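Local structure of cytochrome P450 (CYP102L1) (Mycobacterium phage Adler, 6N6Q) at residues G347-A352 / W370-L375. The protein is a phage-encoded, haem-binding cytochrome P450 that probably acts as a mono-oxygenase. Numbering follows the deposited sequence.
Sequences GYFRQA and WVFVNL. With CAC (cacodylate ion), chain F.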
# COMPACT_ATOMS: atom_id res chain seq x y z
N GLY A 347 -9.85 -2.60 1.47
CA GLY A 347 -10.60 -3.78 1.09
C GLY A 347 -10.17 -4.28 -0.26
O GLY A 347 -9.34 -3.68 -0.95
N TYR A 348 -10.77 -5.40 -0.65
CA TYR A 348 -10.49 -6.03 -1.93
C TYR A 348 -11.77 -6.66 -2.47
O TYR A 348 -12.72 -6.91 -1.72
CB TYR A 348 -9.38 -7.09 -1.81
CG TYR A 348 -9.60 -8.08 -0.68
CD1 TYR A 348 -9.14 -7.80 0.60
CD2 TYR A 348 -10.25 -9.28 -0.90
CE1 TYR A 348 -9.33 -8.70 1.63
CE2 TYR A 348 -10.44 -10.18 0.12
CZ TYR A 348 -9.98 -9.89 1.39
OH TYR A 348 -10.17 -10.78 2.41
N PHE A 349 -11.78 -6.90 -3.77
CA PHE A 349 -12.94 -7.44 -4.46
C PHE A 349 -12.69 -8.90 -4.81
O PHE A 349 -11.63 -9.25 -5.33
CB PHE A 349 -13.25 -6.64 -5.73
CG PHE A 349 -13.85 -5.29 -5.46
CD1 PHE A 349 -15.21 -5.15 -5.26
CD2 PHE A 349 -13.04 -4.16 -5.40
CE1 PHE A 349 -15.77 -3.91 -5.01
CE2 PHE A 349 -13.59 -2.92 -5.15
CZ PHE A 349 -14.95 -2.79 -4.96
N ARG A 350 -13.67 -9.75 -4.51
CA ARG A 350 -13.60 -11.17 -4.83
C ARG A 350 -14.74 -11.55 -5.76
O ARG A 350 -15.76 -10.86 -5.84
CB ARG A 350 -13.64 -12.03 -3.56
CG ARG A 350 -12.54 -11.71 -2.56
CD ARG A 350 -11.92 -12.98 -2.02
NE ARG A 350 -10.78 -13.42 -2.82
CZ ARG A 350 -10.34 -14.67 -2.87
NH1 ARG A 350 -10.96 -15.62 -2.18
NH2 ARG A 350 -9.29 -14.98 -3.62
N GLN A 351 -14.55 -12.65 -6.48
CA GLN A 351 -15.56 -13.15 -7.41
C GLN A 351 -15.66 -14.66 -7.27
O GLN A 351 -14.70 -15.33 -6.87
CB GLN A 351 -15.23 -12.76 -8.86
CG GLN A 351 -13.99 -13.43 -9.42
CD GLN A 351 -13.61 -12.91 -10.79
OE1 GLN A 351 -14.01 -11.82 -11.18
NE2 GLN A 351 -12.83 -13.70 -11.52
N ALA A 352 -16.84 -15.19 -7.59
CA ALA A 352 -17.12 -16.60 -7.41
C ALA A 352 -16.64 -17.40 -8.61
O ALA A 352 -16.99 -17.10 -9.75
CB ALA A 352 -18.62 -16.82 -7.19
N TRP A 370 -19.47 -10.75 -8.01
CA TRP A 370 -18.39 -10.16 -7.23
C TRP A 370 -18.92 -9.44 -6.00
O TRP A 370 -20.02 -8.87 -6.02
CB TRP A 370 -17.54 -9.20 -8.08
CG TRP A 370 -18.33 -8.22 -8.90
CD1 TRP A 370 -18.97 -8.47 -10.08
CD2 TRP A 370 -18.54 -6.83 -8.61
NE1 TRP A 370 -19.58 -7.33 -10.53
CE2 TRP A 370 -19.33 -6.31 -9.66
CE3 TRP A 370 -18.14 -5.99 -7.58
CZ2 TRP A 370 -19.72 -4.97 -9.69
CZ3 TRP A 370 -18.53 -4.66 -7.61
CH2 TRP A 370 -19.31 -4.17 -8.66
N VAL A 371 -18.13 -9.48 -4.93
CA VAL A 371 -18.43 -8.81 -3.67
C VAL A 371 -17.20 -8.02 -3.23
O VAL A 371 -16.11 -8.16 -3.79
CB VAL A 371 -18.86 -9.80 -2.57
CG1 VAL A 371 -20.09 -10.58 -2.99
CG2 VAL A 371 -17.71 -10.73 -2.23
N PHE A 372 -17.40 -7.19 -2.21
CA PHE A 372 -16.33 -6.38 -1.63
C PHE A 372 -16.14 -6.78 -0.18
O PHE A 372 -17.09 -6.76 0.61
CB PHE A 372 -16.67 -4.89 -1.73
CG PHE A 372 -15.65 -3.98 -1.09
CD1 PHE A 372 -14.43 -3.75 -1.70
CD2 PHE A 372 -15.93 -3.35 0.11
CE1 PHE A 372 -13.49 -2.91 -1.11
CE2 PHE A 372 -15.00 -2.52 0.71
CZ PHE A 372 -13.78 -2.29 0.09
N VAL A 373 -14.91 -7.16 0.16
CA VAL A 373 -14.54 -7.45 1.54
C VAL A 373 -14.10 -6.14 2.18
O VAL A 373 -13.08 -5.56 1.79
CB VAL A 373 -13.44 -8.51 1.62
CG1 VAL A 373 -12.95 -8.66 3.05
CG2 VAL A 373 -13.95 -9.84 1.09
N ASN A 374 -14.86 -5.66 3.15
CA ASN A 374 -14.57 -4.40 3.84
C ASN A 374 -13.61 -4.71 4.99
O ASN A 374 -14.04 -5.09 6.08
CB ASN A 374 -15.85 -3.74 4.33
CG ASN A 374 -15.63 -2.32 4.83
OD1 ASN A 374 -14.53 -1.96 5.24
ND2 ASN A 374 -16.68 -1.51 4.80
N LEU A 375 -12.31 -4.53 4.74
CA LEU A 375 -11.31 -4.81 5.77
C LEU A 375 -11.41 -3.81 6.92
O LEU A 375 -11.24 -4.18 8.09
CB LEU A 375 -9.91 -4.79 5.18
CG LEU A 375 -9.51 -5.97 4.28
CD1 LEU A 375 -8.20 -5.66 3.58
CD2 LEU A 375 -9.40 -7.24 5.11
AS CAC F . -11.08 -12.44 -14.93
O1 CAC F . -9.75 -13.20 -15.74
O2 CAC F . -10.90 -11.60 -13.43
C1 CAC F . -11.91 -11.25 -16.19
C2 CAC F . -12.45 -13.77 -14.73
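Tyr348 and Arg350 pair with Val373 and Val371 as the two hydrogen-bonded pairs of an antiparallel ladder, strands 347-352 and 370-374 running at 147° to each other. Val373 N reaches Tyr348 O at 2.9 Å; the return bond from Tyr348 N to Val373 O is weak at 3.4 Å. Arg350 and Val371 exchange two bonds of normal length, Arg350 N to Val371 O at 3.0 Å and Val371 N to Arg350 O at 2.9 Å. Between these pairs Phe349 sits across from Phe372 in a non-hydrogen-bonded pair, and its backbone bonds to Asn80 on its other side. The two strands are inner members of the mixed sheet of the P450 fold, flanked by strands 58-62 and 77-79. On one face Phe349, Phe372 and Trp370 form an aromatic cluster. CD1 of Phe372 lies over the face of the Phe349 ring, toward its rim, with the planes turned 50° apart. Trp370 reaches the same ring with the six-membered part of its indole, CE3 lying 3.8 Å from Phe349 CD1. With CG anti to the backbone N (chi1 177°), the Phe372 ring is carried out to the start of the other strand, where its CZ touches Gly347 CA. The other face carries Tyr348, which touches the haem and hydrogen-bonds through OH to Asn72. Val373 lies alongside this tyrosine and sets CB over the ring in a CH-pi contact, 3.9 Å from the centroid, while Leu375 CD2 packs against Tyr348 CE1, the two side chains crossing at about a right angle. Arg350 turns its guanidinium away from strand 370-374, and NH1 binds Ile71 O. Gln351 NE2 bonds to Glu78 and, weakly, to a cacodylate ion probably retained from the crystallisation liquor.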